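Local atomic coordinates of actinorhodin polyketide putative beta-ketoacyl synthase 2 (Streptomyces coelicolor A3, PDB entry 1TQY), a protein that serves as the chain length factor of the actinorhodin polyketide synthase, a member of the beta-ketoacyl-ACP synthase family to which condensing activity is generally assigned. Residues G172-G177 and F402-V407; E261-A266 and N290-G295; V299-A304 and P330-K335; A392-R397 and A406-F411. All coordinates share one frame; numbering follows the deposited sequence.

Interaction 1. Residues G172-G177 and F402-V407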
loop_
_atom_site.group_PDB
_atom_site.type_symbol
_atom_site.label_atom_id
_atom_site.label_comp_id
_atom_site.label_asym_id
_atom_site.label_seq_id
_atom_site.Cartn_x
_atom_site.Cartn_y
_atom_site.Cartn_z
ATOM N N GLY B 172 4.689 -8.671 0.614
ATOM C CA GLY B 172 4.902 -9.429 -0.602
ATOM C C GLY B 172 3.932 -10.575 -0.786
ATOM O O GLY B 172 3.433 -10.789 -1.893
ATOM N N LEU B 173 3.661 -11.316 0.285
ATOM C CA LEU B 173 2.727 -12.437 0.211
ATOM C C LEU B 173 1.320 -11.880 0.083
ATOM O O LEU B 173 0.524 -12.377 -0.702
ATOM C CB LEU B 173 2.847 -13.318 1.467
ATOM C CG LEU B 173 3.204 -14.787 1.225
ATOM C CD1 LEU B 173 4.454 -14.851 0.379
ATOM C CD2 LEU B 173 3.411 -15.528 2.557
ATOM N N ASP B 174 1.026 -10.834 0.851
ATOM C CA ASP B 174 -0.281 -10.198 0.797
ATOM C C ASP B 174 -0.581 -9.699 -0.615
ATOM O O ASP B 174 -1.718 -9.789 -1.073
ATOM C CB ASP B 174 -0.347 -9.035 1.787
ATOM C CG ASP B 174 -0.433 -9.500 3.235
ATOM O OD1 ASP B 174 -0.246 -8.656 4.145
ATOM O OD2 ASP B 174 -0.698 -10.701 3.470
ATOM N N ALA B 175 0.440 -9.178 -1.297
ATOM C CA ALA B 175 0.274 -8.665 -2.658
ATOM C C ALA B 175 -0.182 -9.801 -3.574
ATOM O O ALA B 175 -1.111 -9.641 -4.368
ATOM C CB ALA B 175 1.597 -8.065 -3.164
ATOM N N LEU B 176 0.492 -10.939 -3.450
ATOM C CA LEU B 176 0.197 -12.132 -4.234
ATOM C C LEU B 176 -1.225 -12.607 -3.967
ATOM O O LEU B 176 -1.944 -13.018 -4.880
ATOM C CB LEU B 176 1.193 -13.235 -3.888
ATOM C CG LEU B 176 2.358 -13.477 -4.848
ATOM C CD1 LEU B 176 2.730 -12.205 -5.590
ATOM C CD2 LEU B 176 3.545 -14.018 -4.058
ATOM N N GLY B 177 -1.628 -12.549 -2.704
ATOM C CA GLY B 177 -2.975 -12.958 -2.359
ATOM C C GLY B 177 -3.959 -11.948 -2.926
ATOM O O GLY B 177 -5.073 -12.295 -3.337
ATOM N N PHE B 402 2.187 -8.495 11.576
ATOM C CA PHE B 402 1.577 -8.956 10.329
ATOM C C PHE B 402 1.931 -10.407 9.998
ATOM O O PHE B 402 3.106 -10.784 9.988
ATOM C CB PHE B 402 2.007 -8.062 9.158
ATOM C CG PHE B 402 1.619 -6.617 9.308
ATOM C CD1 PHE B 402 2.456 -5.718 9.961
ATOM C CD2 PHE B 402 0.452 -6.140 8.722
ATOM C CE1 PHE B 402 2.132 -4.355 10.021
ATOM C CE2 PHE B 402 0.117 -4.782 8.775
ATOM C CZ PHE B 402 0.960 -3.890 9.422
ATOM N N ASN B 403 0.904 -11.206 9.728
ATOM C CA ASN B 403 1.065 -12.612 9.384
ATOM C C ASN B 403 0.507 -12.889 8.009
ATOM O O ASN B 403 -0.537 -12.357 7.642
ATOM C CB ASN B 403 0.324 -13.502 10.379
ATOM C CG ASN B 403 0.859 -13.369 11.766
ATOM O OD1 ASN B 403 2.031 -13.618 12.008
ATOM N ND2 ASN B 403 0.007 -12.959 12.689
ATOM N N SER B 404 1.195 -13.737 7.258
ATOM C CA SER B 404 0.741 -14.065 5.927
ATOM C C SER B 404 1.143 -15.484 5.561
ATOM O O SER B 404 2.289 -15.897 5.759
ATOM C CB SER B 404 1.331 -13.064 4.933
ATOM O OG SER B 404 0.786 -13.248 3.651
ATOM N N ALA B 405 0.182 -16.231 5.035
ATOM C CA ALA B 405 0.420 -17.608 4.645
ATOM C C ALA B 405 -0.121 -17.864 3.245
ATOM O O ALA B 405 -1.142 -17.298 2.851
ATOM C CB ALA B 405 -0.230 -18.548 5.642
ATOM N N ALA B 406 0.563 -18.724 2.501
ATOM C CA ALA B 406 0.162 -19.036 1.142
ATOM C C ALA B 406 0.429 -20.497 0.841
ATOM O O ALA B 406 1.513 -21.012 1.116
ATOM C CB ALA B 406 0.926 -18.162 0.166
ATOM N N VAL B 407 -0.561 -21.173 0.278
ATOM C CA VAL B 407 -0.386 -22.579 -0.058
ATOM C C VAL B 407 -0.301 -22.736 -1.572
ATOM O O VAL B 407 -1.128 -22.206 -2.307
ATOM C CB VAL B 407 -1.527 -23.438 0.551
ATOM C CG1 VAL B 407 -2.812 -22.661 0.539
ATOM C CG2 VAL B 407 -1.668 -24.748 -0.219
HETATM O O HOH W 1 -0.401 -9.651 6.576
#

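Interaction 2. Residues E261-A266 and N290-G295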
loop_
_atom_site.group_PDB
_atom_site.type_symbol
_atom_site.label_atom_id
_atom_site.label_comp_id
_atom_site.label_asym_id
_atom_site.label_seq_id
_atom_site.Cartn_x
_atom_site.Cartn_y
_atom_site.Cartn_z
ATOM N N GLU B 261 0.076 -23.726 -8.821
ATOM C CA GLU B 261 -1.172 -23.042 -8.527
ATOM C C GLU B 261 -1.090 -22.370 -7.167
ATOM O O GLU B 261 -0.495 -22.905 -6.233
ATOM C CB GLU B 261 -2.323 -24.053 -8.509
ATOM C CG GLU B 261 -3.673 -23.461 -8.132
ATOM C CD GLU B 261 -4.700 -24.523 -7.753
ATOM O OE1 GLU B 261 -4.547 -25.687 -8.185
ATOM O OE2 GLU B 261 -5.665 -24.187 -7.033
ATOM N N LEU B 262 -1.679 -21.190 -7.064
ATOM C CA LEU B 262 -1.717 -20.478 -5.798
ATOM C C LEU B 262 -3.056 -20.957 -5.226
ATOM O O LEU B 262 -4.102 -20.379 -5.518
ATOM C CB LEU B 262 -1.751 -18.971 -6.041
ATOM C CG LEU B 262 -1.178 -18.087 -4.940
ATOM C CD1 LEU B 262 -1.734 -16.675 -5.086
ATOM C CD2 LEU B 262 -1.519 -18.635 -3.572
ATOM N N ALA B 263 -3.018 -22.016 -4.427
ATOM C CA ALA B 263 -4.228 -22.616 -3.869
ATOM C C ALA B 263 -4.996 -21.809 -2.835
ATOM O O ALA B 263 -6.221 -21.701 -2.914
ATOM C CB ALA B 263 -3.891 -23.994 -3.304
ATOM N N GLY B 264 -4.289 -21.264 -1.851
ATOM C CA GLY B 264 -4.953 -20.485 -0.820
ATOM C C GLY B 264 -4.060 -19.398 -0.254
ATOM O O GLY B 264 -2.832 -19.460 -0.384
ATOM N N CYS B 265 -4.684 -18.404 0.377
ATOM C CA CYS B 265 -3.979 -17.266 0.978
ATOM C C CYS B 265 -4.710 -16.798 2.228
ATOM O O CYS B 265 -5.917 -16.982 2.348
ATOM C CB CYS B 265 -3.939 -16.082 0.010
ATOM S SG CYS B 265 -3.416 -16.485 -1.668
ATOM N N ALA B 266 -3.981 -16.169 3.142
ATOM C CA ALA B 266 -4.583 -15.652 4.363
ATOM C C ALA B 266 -3.671 -14.674 5.099
ATOM O O ALA B 266 -2.448 -14.848 5.124
ATOM C CB ALA B 266 -4.959 -16.800 5.288
ATOM N N ASN B 290 -7.522 -23.867 4.644
ATOM C CA ASN B 290 -8.961 -24.012 4.398
ATOM C C ASN B 290 -9.358 -23.438 3.050
ATOM O O ASN B 290 -10.178 -24.006 2.326
ATOM C CB ASN B 290 -9.778 -23.279 5.461
ATOM C CG ASN B 290 -9.880 -24.047 6.748
ATOM O OD1 ASN B 290 -10.235 -25.229 6.753
ATOM N ND2 ASN B 290 -9.583 -23.379 7.861
ATOM N N ASP B 291 -8.790 -22.280 2.747
ATOM C CA ASP B 291 -9.053 -21.591 1.500
ATOM C C ASP B 291 -8.651 -22.530 0.365
ATOM O O ASP B 291 -9.334 -22.622 -0.650
ATOM C CB ASP B 291 -8.241 -20.291 1.479
ATOM C CG ASP B 291 -8.514 -19.440 0.259
ATOM O OD1 ASP B 291 -9.623 -19.535 -0.305
ATOM O OD2 ASP B 291 -7.616 -18.656 -0.118
ATOM N N ALA B 292 -7.559 -23.254 0.573
ATOM C CA ALA B 292 -7.034 -24.184 -0.418
ATOM C C ALA B 292 -7.764 -25.521 -0.412
ATOM O O ALA B 292 -7.596 -26.319 -1.329
ATOM C CB ALA B 292 -5.556 -24.408 -0.168
ATOM N N GLY B 293 -8.573 -25.765 0.616
ATOM C CA GLY B 293 -9.291 -27.024 0.697
ATOM C C GLY B 293 -8.334 -28.175 0.957
ATOM O O GLY B 293 -8.559 -29.300 0.504
ATOM N N THR B 294 -7.253 -27.889 1.677
ATOM C CA THR B 294 -6.256 -28.899 2.002
ATOM C C THR B 294 -5.957 -28.970 3.498
ATOM O O THR B 294 -5.894 -27.945 4.173
ATOM C CB THR B 294 -4.929 -28.648 1.257
ATOM O OG1 THR B 294 -3.875 -29.379 1.903
ATOM C CG2 THR B 294 -4.583 -27.175 1.248
ATOM N N GLY B 295 -5.764 -30.183 4.009
ATOM C CA GLY B 295 -5.482 -30.357 5.424
ATOM C C GLY B 295 -4.005 -30.324 5.772
ATOM O O GLY B 295 -3.161 -30.385 4.884
#

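Interaction 3. Residues V299-A304 and P330-K335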
loop_
_atom_site.group_PDB
_atom_site.type_symbol
_atom_site.label_atom_id
_atom_site.label_comp_id
_atom_site.label_asym_id
_atom_site.label_seq_id
_atom_site.Cartn_x
_atom_site.Cartn_y
_atom_site.Cartn_z
ATOM N N VAL B 299 0.264 -31.052 3.434
ATOM C CA VAL B 299 1.466 -30.235 3.233
ATOM C C VAL B 299 2.752 -31.052 3.285
ATOM O O VAL B 299 2.993 -31.789 4.235
ATOM C CB VAL B 299 1.564 -29.099 4.269
ATOM C CG1 VAL B 299 2.755 -28.179 3.927
ATOM C CG2 VAL B 299 0.292 -28.312 4.275
ATOM N N ASP B 300 3.586 -30.881 2.267
ATOM C CA ASP B 300 4.835 -31.609 2.160
ATOM C C ASP B 300 6.045 -30.800 2.583
ATOM O O ASP B 300 7.093 -31.362 2.881
ATOM C CB ASP B 300 5.013 -32.086 0.720
ATOM C CG ASP B 300 3.911 -33.020 0.287
ATOM O OD1 ASP B 300 3.458 -32.913 -0.880
ATOM O OD2 ASP B 300 3.500 -33.868 1.115
ATOM N N VAL B 301 5.910 -29.481 2.609
ATOM C CA VAL B 301 7.034 -28.638 2.991
ATOM C C VAL B 301 6.598 -27.234 3.376
ATOM O O VAL B 301 5.717 -26.644 2.743
ATOM C CB VAL B 301 8.069 -28.546 1.851
ATOM C CG1 VAL B 301 7.422 -27.975 0.606
ATOM C CG2 VAL B 301 9.248 -27.688 2.280
ATOM N N VAL B 302 7.229 -26.708 4.416
ATOM C CA VAL B 302 6.919 -25.380 4.908
ATOM C C VAL B 302 8.097 -24.425 4.758
ATOM O O VAL B 302 9.174 -24.647 5.331
ATOM C CB VAL B 302 6.524 -25.432 6.391
ATOM C CG1 VAL B 302 6.264 -24.037 6.911
ATOM C CG2 VAL B 302 5.304 -26.319 6.564
ATOM N N PHE B 303 7.905 -23.387 3.951
ATOM C CA PHE B 303 8.925 -22.365 3.769
ATOM C C PHE B 303 8.637 -21.334 4.840
ATOM O O PHE B 303 7.797 -20.456 4.664
ATOM C CB PHE B 303 8.825 -21.736 2.382
ATOM C CG PHE B 303 9.486 -22.545 1.323
ATOM C CD1 PHE B 303 8.949 -23.763 0.933
ATOM C CD2 PHE B 303 10.677 -22.115 0.747
ATOM C CE1 PHE B 303 9.594 -24.551 -0.014
ATOM C CE2 PHE B 303 11.333 -22.896 -0.200
ATOM C CZ PHE B 303 10.792 -24.117 -0.583
ATOM N N ALA B 304 9.338 -21.467 5.959
ATOM C CA ALA B 304 9.172 -20.602 7.122
ATOM C C ALA B 304 9.634 -19.165 6.928
ATOM O O ALA B 304 10.518 -18.888 6.116
ATOM C CB ALA B 304 9.909 -21.222 8.308
ATOM N N PRO B 330 8.732 -31.158 6.842
ATOM C CA PRO B 330 10.021 -30.560 6.502
ATOM C C PRO B 330 9.894 -29.050 6.542
ATOM O O PRO B 330 8.906 -28.496 6.063
ATOM C CB PRO B 330 10.274 -31.073 5.087
ATOM C CG PRO B 330 9.667 -32.446 5.132
ATOM C CD PRO B 330 8.350 -32.188 5.858
ATOM N N VAL B 331 10.871 -28.384 7.134
ATOM C CA VAL B 331 10.835 -26.933 7.186
ATOM C C VAL B 331 12.124 -26.463 6.544
ATOM O O VAL B 331 13.161 -27.109 6.681
ATOM C CB VAL B 331 10.788 -26.395 8.635
ATOM C CG1 VAL B 331 10.833 -24.863 8.618
ATOM C CG2 VAL B 331 9.523 -26.871 9.331
ATOM N N THR B 332 12.065 -25.348 5.829
ATOM C CA THR B 332 13.264 -24.821 5.201
ATOM C C THR B 332 13.236 -23.301 5.126
ATOM O O THR B 332 12.172 -22.683 5.125
ATOM C CB THR B 332 13.485 -25.440 3.796
ATOM O OG1 THR B 332 14.741 -24.984 3.281
ATOM C CG2 THR B 332 12.388 -25.022 2.834
ATOM N N VAL B 333 14.421 -22.703 5.085
ATOM C CA VAL B 333 14.548 -21.255 5.030
ATOM C C VAL B 333 15.648 -20.873 4.038
ATOM O O VAL B 333 16.761 -20.522 4.429
ATOM C CB VAL B 333 14.891 -20.688 6.436
ATOM C CG1 VAL B 333 14.980 -19.174 6.398
ATOM C CG2 VAL B 333 13.827 -21.133 7.437
ATOM N N PRO B 334 15.349 -20.943 2.731
ATOM C CA PRO B 334 16.360 -20.592 1.727
ATOM C C PRO B 334 16.821 -19.136 1.793
ATOM O O PRO B 334 17.925 -18.818 1.356
ATOM C CB PRO B 334 15.667 -20.932 0.410
ATOM C CG PRO B 334 14.742 -22.056 0.802
ATOM C CD PRO B 334 14.159 -21.529 2.089
ATOM N N LYS B 335 15.992 -18.253 2.342
ATOM C CA LYS B 335 16.382 -16.851 2.417
ATOM C C LYS B 335 17.695 -16.648 3.172
ATOM O O LYS B 335 18.230 -15.536 3.213
ATOM C CB LYS B 335 15.270 -15.989 3.032
ATOM C CG LYS B 335 14.851 -16.361 4.445
ATOM C CD LYS B 335 13.880 -15.316 5.015
ATOM C CE LYS B 335 12.561 -15.270 4.229
ATOM N NZ LYS B 335 11.763 -16.540 4.403
#

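Interaction 4. Residues A392-R397 and A406-F411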
loop_
_atom_site.group_PDB
_atom_site.type_symbol
_atom_site.label_atom_id
_atom_site.label_comp_id
_atom_site.label_asym_id
_atom_site.label_seq_id
_atom_site.Cartn_x
_atom_site.Cartn_y
_atom_site.Cartn_z
ATOM N N ALA B 392 3.192 -26.964 -0.971
ATOM C CA ALA B 392 4.075 -26.218 -0.104
ATOM C C ALA B 392 3.328 -25.087 0.573
ATOM O O ALA B 392 2.405 -24.513 -0.010
ATOM C CB ALA B 392 5.239 -25.653 -0.912
ATOM N N LEU B 393 3.708 -24.796 1.816
ATOM C CA LEU B 393 3.124 -23.687 2.568
ATOM C C LEU B 393 4.253 -22.661 2.697
ATOM O O LEU B 393 5.384 -23.015 3.034
ATOM C CB LEU B 393 2.667 -24.124 3.974
ATOM C CG LEU B 393 2.245 -22.969 4.902
ATOM C CD1 LEU B 393 0.914 -22.406 4.449
ATOM C CD2 LEU B 393 2.140 -23.448 6.363
ATOM N N VAL B 394 3.949 -21.403 2.395
ATOM C CA VAL B 394 4.918 -20.312 2.487
ATOM C C VAL B 394 4.406 -19.343 3.547
ATOM O O VAL B 394 3.230 -18.983 3.553
ATOM C CB VAL B 394 5.080 -19.570 1.129
ATOM C CG1 VAL B 394 6.073 -18.408 1.272
ATOM C CG2 VAL B 394 5.586 -20.547 0.066
ATOM N N LEU B 395 5.295 -18.931 4.444
ATOM C CA LEU B 395 4.950 -18.034 5.547
ATOM C C LEU B 395 5.765 -16.747 5.545
ATOM O O LEU B 395 6.938 -16.749 5.182
ATOM C CB LEU B 395 5.203 -18.751 6.871
ATOM C CG LEU B 395 4.463 -20.073 7.041
ATOM C CD1 LEU B 395 4.780 -20.680 8.393
ATOM C CD2 LEU B 395 2.976 -19.813 6.896
ATOM N N ALA B 396 5.154 -15.653 5.978
ATOM C CA ALA B 396 5.876 -14.392 6.044
ATOM C C ALA B 396 5.283 -13.557 7.154
ATOM O O ALA B 396 4.078 -13.581 7.365
ATOM C CB ALA B 396 5.765 -13.637 4.721
ATOM N N ARG B 397 6.121 -12.848 7.902
ATOM C CA ARG B 397 5.581 -11.989 8.945
ATOM C C ARG B 397 6.135 -10.609 8.742
ATOM O O ARG B 397 7.207 -10.435 8.175
ATOM C CB ARG B 397 5.971 -12.454 10.345
ATOM C CG ARG B 397 5.557 -13.857 10.665
ATOM C CD ARG B 397 6.770 -14.633 11.118
ATOM N NE ARG B 397 6.823 -14.709 12.562
ATOM C CZ ARG B 397 7.835 -15.208 13.264
ATOM N NH1 ARG B 397 8.925 -15.688 12.672
ATOM N NH2 ARG B 397 7.724 -15.243 14.576
ATOM N N ALA B 406 0.563 -18.724 2.501
ATOM C CA ALA B 406 0.162 -19.036 1.142
ATOM C C ALA B 406 0.429 -20.497 0.841
ATOM O O ALA B 406 1.513 -21.012 1.116
ATOM C CB ALA B 406 0.926 -18.162 0.166
ATOM N N VAL B 407 -0.561 -21.173 0.278
ATOM C CA VAL B 407 -0.386 -22.579 -0.058
ATOM C C VAL B 407 -0.301 -22.736 -1.572
ATOM O O VAL B 407 -1.128 -22.206 -2.307
ATOM C CB VAL B 407 -1.527 -23.438 0.551
ATOM C CG1 VAL B 407 -2.812 -22.661 0.539
ATOM C CG2 VAL B 407 -1.668 -24.748 -0.219
ATOM N N LEU B 408 0.721 -23.452 -2.028
ATOM C CA LEU B 408 0.949 -23.668 -3.456
ATOM C C LEU B 408 0.849 -25.149 -3.803
ATOM O O LEU B 408 1.085 -26.010 -2.956
ATOM C CB LEU B 408 2.344 -23.167 -3.839
ATOM C CG LEU B 408 2.692 -21.719 -3.482
ATOM C CD1 LEU B 408 4.127 -21.447 -3.830
ATOM C CD2 LEU B 408 1.767 -20.772 -4.231
ATOM N N ARG B 409 0.505 -25.440 -5.055
ATOM C CA ARG B 409 0.400 -26.823 -5.511
ATOM C C ARG B 409 1.183 -27.055 -6.791
ATOM O O ARG B 409 1.301 -26.164 -7.628
ATOM C CB ARG B 409 -1.052 -27.213 -5.773
ATOM C CG ARG B 409 -1.920 -27.328 -4.553
ATOM C CD ARG B 409 -2.899 -28.475 -4.728
ATOM N NE ARG B 409 -3.890 -28.490 -3.661
ATOM C CZ ARG B 409 -4.881 -27.611 -3.558
ATOM N NH1 ARG B 409 -5.016 -26.652 -4.466
ATOM N NH2 ARG B 409 -5.729 -27.683 -2.541
ATOM N N ARG B 410 1.705 -28.268 -6.933
ATOM C CA ARG B 410 2.467 -28.668 -8.110
ATOM C C ARG B 410 1.536 -28.625 -9.313
ATOM O O ARG B 410 0.395 -29.082 -9.233
ATOM C CB ARG B 410 2.979 -30.100 -7.933
ATOM C CG ARG B 410 4.418 -30.360 -8.378
ATOM C CD ARG B 410 4.659 -30.170 -9.874
ATOM N NE ARG B 410 4.777 -28.766 -10.270
ATOM C CZ ARG B 410 5.217 -28.363 -11.461
ATOM N NH1 ARG B 410 5.582 -29.257 -12.373
ATOM N NH2 ARG B 410 5.288 -27.070 -11.741
ATOM N N PHE B 411 2.026 -28.083 -10.425
ATOM C CA PHE B 411 1.236 -27.996 -11.655
ATOM C C PHE B 411 0.988 -29.369 -12.285
ATOM O O PHE B 411 1.967 -29.960 -12.793
ATOM C CB PHE B 411 1.927 -27.078 -12.673
ATOM C CG PHE B 411 1.184 -26.955 -13.975
ATOM C CD1 PHE B 411 1.732 -27.447 -15.159
ATOM C CD2 PHE B 411 -0.075 -26.361 -14.014
ATOM C CE1 PHE B 411 1.033 -27.353 -16.364
ATOM C CE2 PHE B 411 -0.785 -26.261 -15.210
ATOM C CZ PHE B 411 -0.229 -26.757 -16.390
#

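Interaction 1. Residues G172-G177 and F402-V407
Leu173 meets Ser404 side chain to side chain where helix 172-177 lies across strand 402-407, their axes 8.0 Å apart and at 51°. The fit is tight: Leu173 CB comes within 3.0 Å of Ser404 OG, and the Leu173 chi1 of -122° falls away from a staggered value. One methyl, Leu173 CD2, rests 3.4 Å from the backbone Ser404 O. Further along the strand the branch carbon Leu173 CG packs on the methyl of Ala406, 4.2 Å from its CB. The same side chain also reaches Val394 and Ala396 of the adjacent strand and Val350 of helix 345-359. This is the central layer of the thiolase fold, in which two buried helices, here 171-185 and 345-359, are sandwiched between two sheets; the contact joins the first of them to the C-terminal sheet. Next comes Asp174, whose carboxylate swings over to the strand although its CB does not head there. Ser404 OG, placed anti to its own backbone N, donates to Asp174 OD2 over 3.0 Å, arriving from above the carboxylate plane, 43° out of it. That oxygen is gripped a second time by Ser267 OG of strand 260-269. The other one, Asp174 OD1, lies 2.6 Å from a water that is also 2.9 Å from the backbone Asn403 O and could link the two.

Interaction 2. Residues E261-A266 and N290-G295
The CA atoms of Gly264 and Ala292, 4.3 Å apart, are the nearest pair between strand 261-266 and the C-terminal turn of helix 281-292. In the thiolase fold this is an outer helix packed on one face of the C-terminal sheet, over strands 260-269 and 402-410, and two local motifs shape the meeting. Ala263 and Gly264 form a classic beta bulge, both facing Val407 of the neighbouring strand, while Gly293, with a positive phi of 69°, closes the helix in a Schellman motif. Because Gly264 carries no side chain, the helix can press directly on the strand; the space beside its CA is taken by Ala292 N and Asp291 CB. On the Ala263 side of the glycine the packing is methyl on methyl, Ala263 CB to Ala292 CB at 3.6 Å. On the Cys265 side stands Asp291, whose CG is anti to the backbone N (chi1 -176°), which carries the carboxylate to the Gly264 and Cys265 backbone. Its OD2 also forms a salt bridge with Arg180 NH1 of helix 171-185, so one oxygen ties the outer helix to the sheet and to the buried central layer. Arg180 would probably stabilise the negative charge. Asp291 OD2 lies 3.3 Å from Gly264 CA and accepts the hydrogen bond of Cys265 N at 3.0 Å through its anti lone pair, with an N-H...O angle of 159°.

Interaction 3. Residues V299-A304 and P330-K335
Phe303 and Thr332 stand side by side on neighbouring parallel strands, their side chains pointing the same way. From CB, the Phe303 chain turns so that CG sits beside its own backbone N (chi1 -82°), and this lays the ring over the second strand. The methyl Thr332 CG2 lies almost exactly over the middle of one face, 3.7 Å from the centroid of the Phe303 ring and 6° off the normal, a CH-pi contact. All six ring carbons, from CG through CD1 and CE1 to CZ, lie at nearly the same distance from it, Phe303 CZ at 3.9 Å from Thr332 CG2. Along the CD2-CE2 side the ring meets a proline as well: Phe303 CD2 is 3.8 Å from Pro334 CD, and Phe303 CE2 is 3.7 Å from Pro334 CG. The hydroxyl of Thr332 bonds to Ala363 O and to Thr365 OG1. Between the two backbones a parallel ladder alternates: Val302 N to Pro330 O, 3.0 Å, Thr332 N to Val302 O, and a more bent Ala304 N to Thr332 O at 138°. Beyond it, the doubly bent Lys335 chain sends NZ weakly to Ala304 O, its stronger partner being Asp349 of helix 345-359, in a salt bridge. The strands belong to the beta-alpha-beta unit 301-303, 310-324, 330-332; Val302 and Ala304 pack on helix 310-324, while Phe303 and Pro334 pack on helix 345-359.

Interaction 4. Residues A392-R397 and A406-F411
Ala392 and Leu408 face each other as a hydrogen-bonded pair of an antiparallel hairpin, and four backbone bonds join residues 392-394 to 406-408. Two close the ring at that pair: Leu408 N to Ala392 O, 2.8 Å and nearly straight at 173°, and Ala392 N to Leu408 O, 3.0 Å, the donor tilted 29° from the carbonyl plane. Two more close the ring at Val394 and Ala406: Val394 N to Ala406 O at 2.8 Å and Ala406 N to Val394 O at 2.9 Å, both in the carbonyl plane. Between the rings, Leu393 and Val407 make the non-hydrogen-bonded pair, where CA-H...O contacts take over: Leu393 CA to Ala406 O and Val407 CA to Ala392 O, 3.4 Å each. The apolar contacts are sparse and lie mostly on one face. There Val394 CG2 reaches Leu408 CD1 at 4.3 Å, diagonally across the ladder. On the other face, Leu393 has CG anti to its N (chi1 171°), which brings CD1 to 3.7 Å from the backbone Ala406 O. The hairpin, 391-398 with 402-410, lies inside the C-terminal sheet of the thiolase fold, between parallel strand 301-303 and antiparallel strand 260-269. Val394 and Leu408 pack on the buried helix 345-359; Leu393 turns to helix 310-324, and Val407 to helix 281-292.

All four contacts involve the C-terminal sheet of the thiolase fold; interaction 1 brings it a helix from the N-terminal half. Interactions 3 and 4 build this sheet, one parallel and one antiparallel, and are joined through strand 391-398, where Phe303 N bonds to Leu393 O. Interactions 1 and 2 lay helices on that sheet: the buried helix 171-185 on one side, the outer helix 281-292 on the other. Interaction 4 shares strand 402-410 with interaction 1 and, through Val407 N and Gly264 O, adjoins interaction 2. Backbone bonds dominate the strand pairs; each helix contact relies on one aspartate oxygen with a further partner beyond its segments. Interactions 1, 3 and 4 are buried, interaction 2 only partly.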